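Local coordinates for sugar ABC transporter (Sugar-binding protein) (PDB 4YO7) that binds myo-inositol in a cleft between two lobes and probably serves as the solute-binding component of a sugar ABC transporter, at residues D64-E69 / F78-A83; N96-N101 / V119-D124; T113-I118 / R134-V139; N170-D175 / E220-S225; V292-Q297 / E302-A307. All coordinates share one frame; numbering follows the deposited sequence.

Interaction 1 of 5, residues D64-E69 / F78-A83; sequences DAMKEE and FIFSDA
CG of K67 lies over one face of the F80 ring, and CE, farther out, reaches the root of the phenylalanine. From CB, the chain starts with CG beside the backbone N and anti to the carbonyl carbon (chi1 -69°), then stays extended to NZ. CG sits above the ring, offset toward its rim, 3.9 Å from the ring centroid of F80 in a CH-pi contact, with F80 CE1 as its nearest ring atom. K67 CE comes within 4.0 Å of F80 CG and equally near F80 CB, so the lysine stem and the phenylalanine run past each other in opposite directions. M66, a selenomethionine, meets the ring obliquely: its CB is 3.7 Å from F80 CE2, and its backbone O lies 3.9 Å from F80 CZ. The contact is therefore apolar, although one of its contributors is a charged, exposed residue. Beyond it, M66 packs on V50 and I52 of the neighbouring strand 46-52, and F80 also touches V50. Helix 57-70 thus covers edge strand 76-82 within the beta-alpha-beta unit 46-52, 57-70, 76-82, the repeating element of the Rossmann-like lobes of periplasmic binding proteins.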
# COMPACT_ATOMS: atom_id res chain seq x y z
N ASP A 64 1.83 5.55 12.51
CA ASP A 64 1.26 5.76 13.85
C ASP A 64 1.21 4.44 14.61
O ASP A 64 1.46 4.40 15.83
CB ASP A 64 -0.15 6.36 13.76
CG ASP A 64 -0.15 7.83 13.32
OD1 ASP A 64 0.92 8.47 13.32
OD2 ASP A 64 -1.25 8.34 13.00
N ALA A 65 0.90 3.36 13.90
CA ALA A 65 0.87 2.03 14.53
C ALA A 65 2.27 1.57 14.94
O ALA A 65 2.42 0.93 15.99
CB ALA A 65 0.23 1.01 13.60
N MSE A 66 3.29 1.89 14.13
CA MSE A 66 4.68 1.57 14.50
C MSE A 66 5.07 2.32 15.76
O MSE A 66 5.66 1.76 16.67
CB MSE A 66 5.67 1.89 13.35
CG MSE A 66 5.43 1.04 12.15
SE MSE A 66 6.91 1.20 10.89
CE MSE A 66 6.65 2.98 10.26
N LYS A 67 4.73 3.61 15.83
CA LYS A 67 5.08 4.40 17.00
C LYS A 67 4.37 3.90 18.26
O LYS A 67 4.95 3.86 19.34
CB LYS A 67 4.77 5.88 16.73
CG LYS A 67 5.68 6.48 15.69
CD LYS A 67 5.45 7.98 15.53
CE LYS A 67 6.48 8.60 14.58
NZ LYS A 67 6.35 10.09 14.49
N GLU A 68 3.11 3.52 18.13
CA GLU A 68 2.36 3.00 19.27
C GLU A 68 2.97 1.69 19.78
O GLU A 68 3.11 1.48 21.00
CB GLU A 68 0.90 2.77 18.89
CG GLU A 68 0.04 4.02 18.86
CD GLU A 68 -0.76 4.24 20.14
OE1 GLU A 68 -0.81 3.34 21.00
OE2 GLU A 68 -1.36 5.33 20.26
N GLU A 69 3.35 0.80 18.86
CA GLU A 69 3.95 -0.47 19.26
C GLU A 69 5.34 -0.25 19.86
O GLU A 69 5.70 -0.91 20.84
CB GLU A 69 4.00 -1.42 18.07
CG GLU A 69 4.58 -2.79 18.38
CD GLU A 69 3.76 -3.58 19.37
OE1 GLU A 69 2.52 -3.50 19.34
OE2 GLU A 69 4.38 -4.31 20.18
N PHE A 78 13.88 4.18 19.12
CA PHE A 78 13.53 4.12 17.69
C PHE A 78 13.84 5.43 16.99
O PHE A 78 13.59 6.51 17.53
CB PHE A 78 12.05 3.77 17.51
CG PHE A 78 11.73 2.36 17.88
CD1 PHE A 78 11.66 1.98 19.21
CD2 PHE A 78 11.50 1.41 16.91
CE1 PHE A 78 11.37 0.68 19.55
CE2 PHE A 78 11.20 0.11 17.26
CZ PHE A 78 11.14 -0.24 18.57
N ILE A 79 14.40 5.35 15.78
CA ILE A 79 14.60 6.53 14.94
C ILE A 79 13.62 6.42 13.80
O ILE A 79 13.78 5.57 12.93
CB ILE A 79 16.03 6.62 14.38
CG1 ILE A 79 17.06 6.62 15.53
CG2 ILE A 79 16.20 7.88 13.55
CD1 ILE A 79 18.46 6.35 15.04
N PHE A 80 12.59 7.27 13.82
CA PHE A 80 11.54 7.24 12.78
C PHE A 80 11.82 8.31 11.75
O PHE A 80 11.55 9.49 11.98
CB PHE A 80 10.15 7.43 13.39
CG PHE A 80 9.61 6.19 14.03
CD1 PHE A 80 9.58 6.07 15.41
CD2 PHE A 80 9.18 5.11 13.25
CE1 PHE A 80 9.10 4.92 16.01
CE2 PHE A 80 8.70 3.95 13.86
CZ PHE A 80 8.67 3.87 15.25
N SER A 81 12.35 7.89 10.61
CA SER A 81 12.73 8.79 9.53
C SER A 81 11.79 8.67 8.34
O SER A 81 11.16 7.63 8.14
CB SER A 81 14.17 8.49 9.06
OG SER A 81 15.08 8.67 10.13
N ASP A 82 11.70 9.74 7.57
CA ASP A 82 10.79 9.88 6.44
C ASP A 82 11.62 10.23 5.21
O ASP A 82 12.31 11.25 5.20
CB ASP A 82 9.76 10.98 6.76
CG ASP A 82 8.82 11.29 5.61
OD1 ASP A 82 8.85 10.66 4.54
OD2 ASP A 82 7.99 12.21 5.82
N ALA A 83 11.58 9.38 4.19
CA ALA A 83 12.39 9.58 2.99
C ALA A 83 11.80 10.62 2.04
O ALA A 83 12.48 11.03 1.11
CB ALA A 83 12.57 8.28 2.25

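Interaction 2 of 5, residues N96-N101 / V119-D124; sequences NFISRN and VNMVND
I98 reaches across to the helix of M121 and V122 with a single methyl group, CD1. Its CG1 branch stands beside the backbone N and anti to the carbonyl carbon (chi1 -68°), and chi2 of 169° stretches the branch so that CD1 becomes the leading atom. CD1 lies 3.5 Å from M121 CG, the closest approach between the segments, and 4.0 Å from V122 CG2. The backbone O of M121 is also about 4.0 Å from I98 CD1, so the methyl faces the helix surface as well as its side chains. M121, a selenomethionine, carries CG anti to its own N (chi1 -177°), continues extended to SE, and bends only at the last torsion; the touching is left to CG near the root of the chain. V122 presents CG2, the branch beside its backbone N. In the last turns of helix 87-100, N96 O accepts from both R100 N and S99 OG, the latter at 3.0 Å. N101, the first residue to leave helical geometry, has positive phi in a Schellman motif. The two helices are neighbours in the same lobe: M121 also packs on M91, V94 and E95 of helix 87-100, V122 rests on I129 of strand 129-132, and F97 turns to I79 and S81 of strand 76-82.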
# COMPACT_ATOMS: atom_id res chain seq x y z
N ASN A 96 23.27 6.08 7.48
CA ASN A 96 23.39 6.60 8.83
C ASN A 96 23.07 5.54 9.88
O ASN A 96 23.78 5.40 10.86
CB ASN A 96 22.48 7.83 9.02
CG ASN A 96 22.58 8.42 10.42
OD1 ASN A 96 21.77 8.13 11.27
ND2 ASN A 96 23.59 9.24 10.65
N PHE A 97 22.01 4.78 9.65
CA PHE A 97 21.69 3.68 10.56
C PHE A 97 22.82 2.66 10.64
O PHE A 97 23.14 2.18 11.71
CB PHE A 97 20.41 2.97 10.14
CG PHE A 97 19.16 3.82 10.14
CD1 PHE A 97 19.02 4.95 10.94
CD2 PHE A 97 18.09 3.43 9.34
CE1 PHE A 97 17.84 5.69 10.90
CE2 PHE A 97 16.94 4.16 9.30
CZ PHE A 97 16.80 5.28 10.08
N ILE A 98 23.44 2.33 9.50
CA ILE A 98 24.58 1.42 9.50
C ILE A 98 25.75 2.02 10.27
O ILE A 98 26.35 1.35 11.10
CB ILE A 98 25.02 1.10 8.07
CG1 ILE A 98 23.94 0.25 7.40
CG2 ILE A 98 26.35 0.37 8.07
CD1 ILE A 98 24.12 0.08 5.90
N SER A 99 26.03 3.29 10.03
CA SER A 99 27.18 3.90 10.68
C SER A 99 27.02 4.03 12.21
O SER A 99 28.02 4.02 12.94
CB SER A 99 27.49 5.25 10.07
OG SER A 99 26.61 6.28 10.48
N ARG A 100 25.78 4.15 12.66
CA ARG A 100 25.42 4.17 14.08
C ARG A 100 25.47 2.79 14.72
O ARG A 100 25.43 2.66 15.95
CB ARG A 100 24.01 4.73 14.27
CG ARG A 100 23.82 6.20 14.10
CD ARG A 100 22.31 6.47 14.07
NE ARG A 100 21.97 7.89 14.08
CZ ARG A 100 21.68 8.59 15.17
NH1 ARG A 100 21.67 8.02 16.37
NH2 ARG A 100 21.39 9.89 15.07
N ASN A 101 25.51 1.76 13.87
CA ASN A 101 25.43 0.36 14.27
C ASN A 101 24.14 0.02 15.00
O ASN A 101 24.15 -0.60 16.07
CB ASN A 101 26.65 -0.06 15.11
CG ASN A 101 26.92 -1.55 15.03
OD1 ASN A 101 26.57 -2.19 14.03
ND2 ASN A 101 27.52 -2.10 16.07
N VAL A 119 19.09 -3.28 0.58
CA VAL A 119 19.20 -4.59 1.21
C VAL A 119 20.62 -5.16 1.11
O VAL A 119 21.14 -5.71 2.08
CB VAL A 119 18.17 -5.57 0.61
CG1 VAL A 119 18.36 -6.97 1.16
CG2 VAL A 119 16.79 -5.11 0.94
N ASN A 120 21.26 -4.99 -0.04
CA ASN A 120 22.64 -5.46 -0.19
C ASN A 120 23.57 -4.82 0.82
O ASN A 120 24.40 -5.50 1.44
CB ASN A 120 23.15 -5.19 -1.60
CG ASN A 120 22.54 -6.12 -2.63
OD1 ASN A 120 22.12 -7.24 -2.31
ND2 ASN A 120 22.52 -5.68 -3.88
N MSE A 121 23.43 -3.51 0.98
CA MSE A 121 24.28 -2.75 1.88
C MSE A 121 24.08 -3.14 3.34
O MSE A 121 25.06 -3.31 4.09
CB MSE A 121 24.00 -1.26 1.67
CG MSE A 121 24.84 -0.35 2.46
SE MSE A 121 24.52 1.49 1.90
CE MSE A 121 22.62 1.73 2.13
N VAL A 122 22.82 -3.30 3.75
CA VAL A 122 22.51 -3.61 5.13
C VAL A 122 22.94 -5.06 5.38
O VAL A 122 23.50 -5.34 6.42
CB VAL A 122 21.02 -3.35 5.46
CG1 VAL A 122 20.69 -3.72 6.89
CG2 VAL A 122 20.73 -1.90 5.25
N ASN A 123 22.68 -5.96 4.44
CA ASN A 123 23.17 -7.34 4.59
C ASN A 123 24.70 -7.38 4.77
O ASN A 123 25.22 -8.10 5.64
CB ASN A 123 22.81 -8.21 3.41
CG ASN A 123 21.35 -8.63 3.39
OD1 ASN A 123 20.66 -8.66 4.42
ND2 ASN A 123 20.88 -9.00 2.22
N ASP A 124 25.43 -6.62 3.96
CA ASP A 124 26.90 -6.58 4.07
C ASP A 124 27.31 -6.05 5.44
O ASP A 124 28.33 -6.47 5.94
CB ASP A 124 27.54 -5.71 2.98
CG ASP A 124 27.55 -6.39 1.62
OD1 ASP A 124 27.37 -7.62 1.55
OD2 ASP A 124 27.75 -5.68 0.62

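Interaction 3 of 5, residues T113-I118 / R134-V139; sequences TSAVDI and RTFDGV. With INS (1,2,3,4,5,6-hexahydroxy-cyclohexane), chain F.
The methyl of A115 stands over the centre of the F136 ring, almost on the ring normal: CB is 3.6 Å from the centroid and 9° off that normal, a CH-pi contact. The opposite face of the ring is covered by V139 CA, offset toward the rim, so the phenylalanine is held between the helix and its own loop. F136 CG lies between the backbone N and the carbonyl carbon (chi1 54°), a crowded position that folds the ring back over the turn beneath A115. V116 comes in obliquely beside the ring, with CG2 at 4.1 Å from F136 CD2, and the same methyl is 3.5 Å from D137 O. The loop bends here in a type II turn from F136 to V139, closed by V139 N to F136 O, with G138 at positive phi near V116. At the other end of the loop, R134 extends from CG to NE and brings its guanidinium edge-on to the inositol. NH2 donates to INS O1 at 2.7 Å, nearly straight at 171° and with O1 in the guanidinium plane; NE donates to INS O6 at 3.0 Å. NH1 of R134 is held by P109 O, which should restrict its rotation. D56, N133, R186, N236, D262 and Q282 also hydrogen-bond the ligand, and F58 and L59 line this interlobe cleft of a periplasmic binding protein.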
# COMPACT_ATOMS: atom_id res chain seq x y z
N THR A 113 14.25 -0.42 -7.39
CA THR A 113 15.63 -0.50 -7.82
C THR A 113 16.57 -0.21 -6.66
O THR A 113 17.45 -1.02 -6.34
CB THR A 113 15.90 0.47 -8.99
OG1 THR A 113 15.11 0.06 -10.11
CG2 THR A 113 17.36 0.46 -9.40
N SER A 114 16.36 0.91 -5.98
CA SER A 114 17.22 1.28 -4.86
C SER A 114 17.01 0.32 -3.69
O SER A 114 17.93 0.12 -2.89
CB SER A 114 16.98 2.73 -4.43
OG SER A 114 15.67 2.97 -3.99
N ALA A 115 15.83 -0.27 -3.59
CA ALA A 115 15.55 -1.27 -2.55
C ALA A 115 16.63 -2.35 -2.55
O ALA A 115 17.05 -2.83 -1.50
CB ALA A 115 14.19 -1.89 -2.75
N VAL A 116 17.02 -2.80 -3.74
CA VAL A 116 18.02 -3.87 -3.84
C VAL A 116 19.37 -3.41 -3.30
O VAL A 116 20.03 -4.14 -2.56
CB VAL A 116 18.18 -4.37 -5.30
CG1 VAL A 116 19.28 -5.43 -5.41
CG2 VAL A 116 16.86 -4.92 -5.79
N ASP A 117 19.77 -2.20 -3.67
CA ASP A 117 21.02 -1.66 -3.16
C ASP A 117 21.00 -1.50 -1.63
O ASP A 117 22.00 -1.75 -0.95
CB ASP A 117 21.32 -0.32 -3.81
CG ASP A 117 21.49 -0.42 -5.31
OD1 ASP A 117 22.07 -1.41 -5.79
OD2 ASP A 117 21.02 0.49 -6.01
N ILE A 118 19.85 -1.06 -1.10
CA ILE A 118 19.68 -0.92 0.33
C ILE A 118 19.82 -2.26 1.04
O ILE A 118 20.57 -2.38 2.00
CB ILE A 118 18.29 -0.29 0.65
CG1 ILE A 118 18.31 1.19 0.27
CG2 ILE A 118 17.91 -0.49 2.12
CD1 ILE A 118 16.95 1.89 0.36
N ARG A 134 5.94 -2.44 1.16
CA ARG A 134 6.30 -2.47 -0.26
C ARG A 134 7.37 -3.52 -0.53
O ARG A 134 8.46 -3.45 0.03
CB ARG A 134 6.78 -1.11 -0.73
CG ARG A 134 5.78 -0.02 -0.59
CD ARG A 134 6.41 1.29 -0.96
NE ARG A 134 5.48 2.42 -0.96
CZ ARG A 134 5.82 3.64 -1.36
NH1 ARG A 134 7.07 3.90 -1.77
NH2 ARG A 134 4.92 4.60 -1.37
N THR A 135 7.07 -4.43 -1.43
CA THR A 135 8.01 -5.46 -1.81
C THR A 135 8.69 -5.07 -3.13
O THR A 135 8.41 -4.03 -3.72
CB THR A 135 7.31 -6.85 -1.90
OG1 THR A 135 8.29 -7.89 -1.97
CG2 THR A 135 6.35 -6.97 -3.09
N PHE A 136 9.59 -5.93 -3.58
CA PHE A 136 10.40 -5.68 -4.75
C PHE A 136 11.05 -6.98 -5.13
O PHE A 136 11.17 -7.88 -4.30
CB PHE A 136 11.46 -4.63 -4.47
CG PHE A 136 12.32 -4.96 -3.29
CD1 PHE A 136 11.90 -4.66 -2.01
CD2 PHE A 136 13.57 -5.53 -3.46
CE1 PHE A 136 12.71 -4.95 -0.93
CE2 PHE A 136 14.36 -5.83 -2.35
CZ PHE A 136 13.93 -5.53 -1.11
N ASP A 137 11.47 -7.08 -6.40
CA ASP A 137 12.24 -8.23 -6.84
C ASP A 137 13.57 -8.24 -6.12
O ASP A 137 14.37 -7.30 -6.26
CB ASP A 137 12.45 -8.20 -8.36
CG ASP A 137 11.19 -8.47 -9.15
OD1 ASP A 137 10.14 -8.82 -8.57
OD2 ASP A 137 11.26 -8.35 -10.38
N GLY A 138 13.77 -9.25 -5.28
CA GLY A 138 14.95 -9.32 -4.45
C GLY A 138 14.65 -9.33 -2.97
O GLY A 138 15.56 -9.45 -2.18
N VAL A 139 13.38 -9.21 -2.61
CA VAL A 139 12.97 -9.10 -1.22
C VAL A 139 13.38 -10.30 -0.37
O VAL A 139 13.52 -10.17 0.85
CB VAL A 139 11.42 -8.93 -1.13
CG1 VAL A 139 10.67 -10.18 -1.59
CG2 VAL A 139 10.97 -8.49 0.30
C1 INS F . 1.36 3.30 -0.83
C2 INS F . 0.02 3.98 -0.57
C3 INS F . -1.10 3.07 -1.09
C4 INS F . -1.07 1.70 -0.40
C5 INS F . 0.31 1.05 -0.62
C6 INS F . 1.41 1.97 -0.11
O1 INS F . 2.45 4.13 -0.32
O2 INS F . -0.13 4.15 0.84
O3 INS F . -2.35 3.76 -0.83
O4 INS F . -2.06 0.84 -0.99
O5 INS F . 0.36 -0.17 0.14
O6 INS F . 2.71 1.33 -0.41

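Interaction 4 of 5, residues N170-D175 / E220-S225; sequences NIAIMD and ENWLNS
W222 has CG beside its backbone N and anti to the carbonyl carbon (chi1 -80°), and chi2 of -10° sets the indole so that its six-membered ring leads toward strand 170-175. M174, a selenomethionine, also starts with CG beside its backbone N but then runs extended, which carries its end back toward the indole. The two side chains pass at an oblique angle: M174 CG is 3.6 Å from W222 CH2, and M174 CE is 3.7 Å from W222 CZ3. A172 adds its methyl, CB, at 3.5 Å from W222 CZ3, again obliquely. Between these two residues the strand offers a carbonyl, with I173 O at the indole edge, near the ring plane, 3.5 Å from W222 CH2. All four residues are buried. One turn on, W222 O accepts from both S225 N and S225 OG, the hydroxyl at 2.7 Å, near the end of the helix. The helix runs roughly antiparallel to the strand, at 152° between short axes 11.5 Å apart. W222 and A172 both also meet L204 of the adjacent edge strand 200-207, and M174 touches A234 of strand 231-234; I173 points to the other side of the sheet, onto helix 181-195.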
# COMPACT_ATOMS: atom_id res chain seq x y z
N ASN A 170 -17.02 -1.62 -19.88
CA ASN A 170 -15.78 -0.93 -20.20
C ASN A 170 -15.09 -0.47 -18.93
O ASN A 170 -15.69 0.23 -18.13
CB ASN A 170 -16.06 0.27 -21.09
CG ASN A 170 -16.48 -0.13 -22.50
OD1 ASN A 170 -16.39 -1.29 -22.89
ND2 ASN A 170 -16.90 0.86 -23.27
N ILE A 171 -13.85 -0.90 -18.74
CA ILE A 171 -13.13 -0.65 -17.50
C ILE A 171 -12.05 0.40 -17.73
O ILE A 171 -11.31 0.31 -18.71
CB ILE A 171 -12.49 -1.95 -16.97
CG1 ILE A 171 -13.52 -3.09 -16.95
CG2 ILE A 171 -11.90 -1.71 -15.60
CD1 ILE A 171 -14.73 -2.80 -16.10
N ALA A 172 -11.96 1.38 -16.84
CA ALA A 172 -10.85 2.34 -16.80
C ALA A 172 -10.03 2.04 -15.55
O ALA A 172 -10.57 2.05 -14.44
CB ALA A 172 -11.39 3.77 -16.78
N ILE A 173 -8.75 1.72 -15.74
CA ILE A 173 -7.86 1.38 -14.64
C ILE A 173 -6.95 2.54 -14.31
O ILE A 173 -6.25 3.05 -15.20
CB ILE A 173 -6.99 0.14 -14.97
CG1 ILE A 173 -7.87 -1.11 -15.09
CG2 ILE A 173 -5.92 -0.09 -13.89
CD1 ILE A 173 -7.12 -2.35 -15.53
N MSE A 174 -6.96 2.97 -13.04
CA MSE A 174 -6.00 3.96 -12.54
C MSE A 174 -4.83 3.27 -11.88
O MSE A 174 -4.94 2.73 -10.78
CB MSE A 174 -6.66 4.94 -11.56
CG MSE A 174 -7.74 5.73 -12.19
SE MSE A 174 -8.33 7.14 -10.94
CE MSE A 174 -9.22 8.27 -12.25
N ASP A 175 -3.71 3.28 -12.59
CA ASP A 175 -2.43 2.86 -12.04
C ASP A 175 -1.95 3.79 -10.95
O ASP A 175 -2.10 5.03 -11.03
CB ASP A 175 -1.32 2.80 -13.12
CG ASP A 175 -1.33 1.53 -13.95
OD1 ASP A 175 -1.49 0.40 -13.41
OD2 ASP A 175 -1.10 1.67 -15.18
N GLU A 220 -11.22 13.67 -14.91
CA GLU A 220 -11.71 14.79 -15.71
C GLU A 220 -11.32 14.62 -17.17
O GLU A 220 -12.15 14.82 -18.07
CB GLU A 220 -11.16 16.11 -15.16
CG GLU A 220 -11.87 16.61 -13.91
CD GLU A 220 -11.17 17.82 -13.26
OE1 GLU A 220 -10.12 18.26 -13.75
OE2 GLU A 220 -11.69 18.32 -12.24
N ASN A 221 -10.06 14.28 -17.42
CA ASN A 221 -9.56 14.10 -18.77
C ASN A 221 -10.24 12.93 -19.45
O ASN A 221 -10.61 12.99 -20.63
CB ASN A 221 -8.04 13.94 -18.75
CG ASN A 221 -7.33 15.23 -18.37
OD1 ASN A 221 -7.92 16.30 -18.43
ND2 ASN A 221 -6.06 15.14 -18.01
N TRP A 222 -10.44 11.85 -18.71
CA TRP A 222 -11.12 10.70 -19.25
C TRP A 222 -12.56 11.02 -19.64
O TRP A 222 -13.04 10.57 -20.68
CB TRP A 222 -11.11 9.58 -18.24
CG TRP A 222 -9.81 8.81 -18.18
CD1 TRP A 222 -8.75 8.87 -19.06
CD2 TRP A 222 -9.47 7.82 -17.21
NE1 TRP A 222 -7.77 7.97 -18.68
CE2 TRP A 222 -8.19 7.32 -17.55
CE3 TRP A 222 -10.11 7.31 -16.08
CZ2 TRP A 222 -7.57 6.32 -16.81
CZ3 TRP A 222 -9.49 6.34 -15.35
CH2 TRP A 222 -8.24 5.85 -15.71
N LEU A 223 -13.24 11.80 -18.80
CA LEU A 223 -14.60 12.23 -19.08
C LEU A 223 -14.64 13.07 -20.34
O LEU A 223 -15.58 12.98 -21.14
CB LEU A 223 -15.15 13.02 -17.89
CG LEU A 223 -15.51 12.17 -16.67
CD1 LEU A 223 -15.76 13.03 -15.46
CD2 LEU A 223 -16.71 11.31 -16.98
N ASN A 224 -13.62 13.90 -20.55
CA ASN A 224 -13.59 14.78 -21.71
C ASN A 224 -13.22 14.07 -23.00
O ASN A 224 -13.33 14.64 -24.08
CB ASN A 224 -12.62 15.94 -21.49
CG ASN A 224 -13.14 16.95 -20.49
OD1 ASN A 224 -14.35 17.06 -20.26
ND2 ASN A 224 -12.23 17.73 -19.91
N SER A 225 -12.77 12.83 -22.89
CA SER A 225 -12.43 12.03 -24.06
C SER A 225 -13.68 11.44 -24.71
O SER A 225 -13.62 10.96 -25.83
CB SER A 225 -11.47 10.90 -23.67
OG SER A 225 -12.14 9.79 -23.09

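Interaction 5 of 5, residues V292-Q297 / E302-A307; sequences VKVAVQ and EDVEDA
Apolar packing centres on V304, which fits against the helix between V294 and Q297. V304 CB is 3.7 Å from V294 CG1, V304 CG1 is 3.7 Å from Q297 CB, and V304 CG1 also comes within 3.5 Å of V294 O. CG1 reaches the helix because it sits beside the V304 backbone N (chi1 -64°). The single direct hydrogen bond between the segments runs from E302 N to Q297 O at 3.1 Å and 154°, tying the loop to the last turns of helix 284-299; E302 CB packs on the same oxygen at 3.4 Å. A water adds an indirect link, donating to Q297 OE1 at 2.8 Å and accepting from E305 N at 3.3 Å, so the extended glutamine is tethered to the loop backbone as well. V294 and V304 both also lie on A144 of strand 144-147, with which A307 pairs through backbone bonds to F145 and G147. The chain thus turns back along its own helix before entering edge strand 307-308, an alpha-to-beta connection of a Rossmann-like lobe.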
# COMPACT_ATOMS: atom_id res chain seq x y z
N VAL A 292 7.41 -3.65 13.73
CA VAL A 292 8.14 -3.33 14.95
C VAL A 292 8.44 -4.58 15.79
O VAL A 292 9.56 -4.75 16.28
CB VAL A 292 7.38 -2.29 15.79
CG1 VAL A 292 8.03 -2.11 17.15
CG2 VAL A 292 7.40 -0.97 15.06
N LYS A 293 7.45 -5.45 15.95
CA LYS A 293 7.65 -6.66 16.73
C LYS A 293 8.75 -7.55 16.14
O LYS A 293 9.58 -8.10 16.86
CB LYS A 293 6.33 -7.45 16.85
CG LYS A 293 5.29 -6.77 17.68
CD LYS A 293 3.98 -7.59 17.63
CE LYS A 293 2.79 -6.85 18.21
NZ LYS A 293 2.77 -6.90 19.69
N VAL A 294 8.74 -7.68 14.82
CA VAL A 294 9.71 -8.50 14.13
C VAL A 294 11.11 -7.90 14.25
O VAL A 294 12.09 -8.60 14.47
CB VAL A 294 9.29 -8.69 12.67
CG1 VAL A 294 10.37 -9.37 11.85
CG2 VAL A 294 8.01 -9.53 12.63
N ALA A 295 11.20 -6.58 14.12
CA ALA A 295 12.47 -5.88 14.22
C ALA A 295 13.06 -6.03 15.61
O ALA A 295 14.26 -6.27 15.78
CB ALA A 295 12.29 -4.40 13.87
N VAL A 296 12.21 -5.92 16.62
CA VAL A 296 12.66 -6.12 17.99
C VAL A 296 13.18 -7.56 18.19
O VAL A 296 14.23 -7.78 18.80
CB VAL A 296 11.53 -5.83 18.99
CG1 VAL A 296 11.85 -6.38 20.37
CG2 VAL A 296 11.30 -4.33 19.08
N GLN A 297 12.44 -8.54 17.67
CA GLN A 297 12.90 -9.91 17.79
C GLN A 297 14.26 -10.09 17.14
O GLN A 297 15.11 -10.78 17.69
CB GLN A 297 11.91 -10.89 17.15
CG GLN A 297 10.61 -11.05 17.88
CD GLN A 297 9.64 -11.95 17.12
OE1 GLN A 297 9.56 -11.90 15.90
NE2 GLN A 297 8.90 -12.78 17.85
N GLU A 302 17.05 -13.16 17.70
CA GLU A 302 16.21 -14.27 17.28
C GLU A 302 16.06 -14.29 15.77
O GLU A 302 16.03 -13.23 15.14
CB GLU A 302 14.81 -14.16 17.91
CG GLU A 302 14.80 -14.13 19.42
CD GLU A 302 13.40 -13.95 20.00
OE1 GLU A 302 12.44 -14.48 19.40
OE2 GLU A 302 13.26 -13.28 21.05
N ASP A 303 15.94 -15.49 15.20
CA ASP A 303 15.56 -15.60 13.80
C ASP A 303 14.08 -15.27 13.65
O ASP A 303 13.25 -15.66 14.46
CB ASP A 303 15.87 -16.99 13.24
CG ASP A 303 17.37 -17.20 13.04
OD1 ASP A 303 17.97 -16.59 12.13
OD2 ASP A 303 17.96 -17.96 13.83
N VAL A 304 13.77 -14.52 12.62
CA VAL A 304 12.41 -14.06 12.38
C VAL A 304 11.89 -14.65 11.08
O VAL A 304 12.58 -15.36 10.36
CB VAL A 304 12.35 -12.51 12.35
CG1 VAL A 304 12.73 -11.95 13.71
CG2 VAL A 304 13.24 -11.96 11.29
N GLU A 305 10.63 -14.38 10.80
CA GLU A 305 10.04 -14.86 9.57
C GLU A 305 9.07 -13.82 9.04
O GLU A 305 8.69 -12.88 9.74
CB GLU A 305 9.33 -16.19 9.82
CG GLU A 305 8.23 -16.09 10.84
CD GLU A 305 7.63 -17.45 11.17
OE1 GLU A 305 8.41 -18.39 11.44
OE2 GLU A 305 6.39 -17.57 11.16
N ASP A 306 8.69 -14.02 7.79
CA ASP A 306 7.73 -13.12 7.14
C ASP A 306 6.38 -13.11 7.85
O ASP A 306 5.97 -14.09 8.46
CB ASP A 306 7.48 -13.53 5.71
CG ASP A 306 8.71 -13.45 4.82
OD1 ASP A 306 9.73 -12.86 5.22
OD2 ASP A 306 8.62 -13.98 3.69
N ALA A 307 5.67 -12.00 7.71
CA ALA A 307 4.28 -11.92 8.12
C ALA A 307 3.45 -11.39 6.97
O ALA A 307 3.53 -10.21 6.65
CB ALA A 307 4.15 -11.05 9.33
O HOH W 1 9.15 -13.42 13.54

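Interactions 1, 2, 3 and 5 belong to one lobe, built round the six-stranded parallel sheet, whereas interaction 4 lies in the other, on the four-stranded sheet, with its centre 31 to 43 Å from the rest. Along the chain, interaction 1 comes first; interactions 2 and 3 interleave and share helix 112-125, joined by V119 against F136. Interaction 4 follows, and interaction 5 returns the chain to the first lobe. There it meets interaction 1, 16 Å away between centres, through the E69-K293 salt bridge and V292 packing on M66, E69 and F78. Interaction 1 also touches interaction 2 where strand 76-82 packs on helix 87-100. Interaction 3 alone holds a ligand-pocket residue, at the cleft between the lobes; the other four join elements within a single lobe.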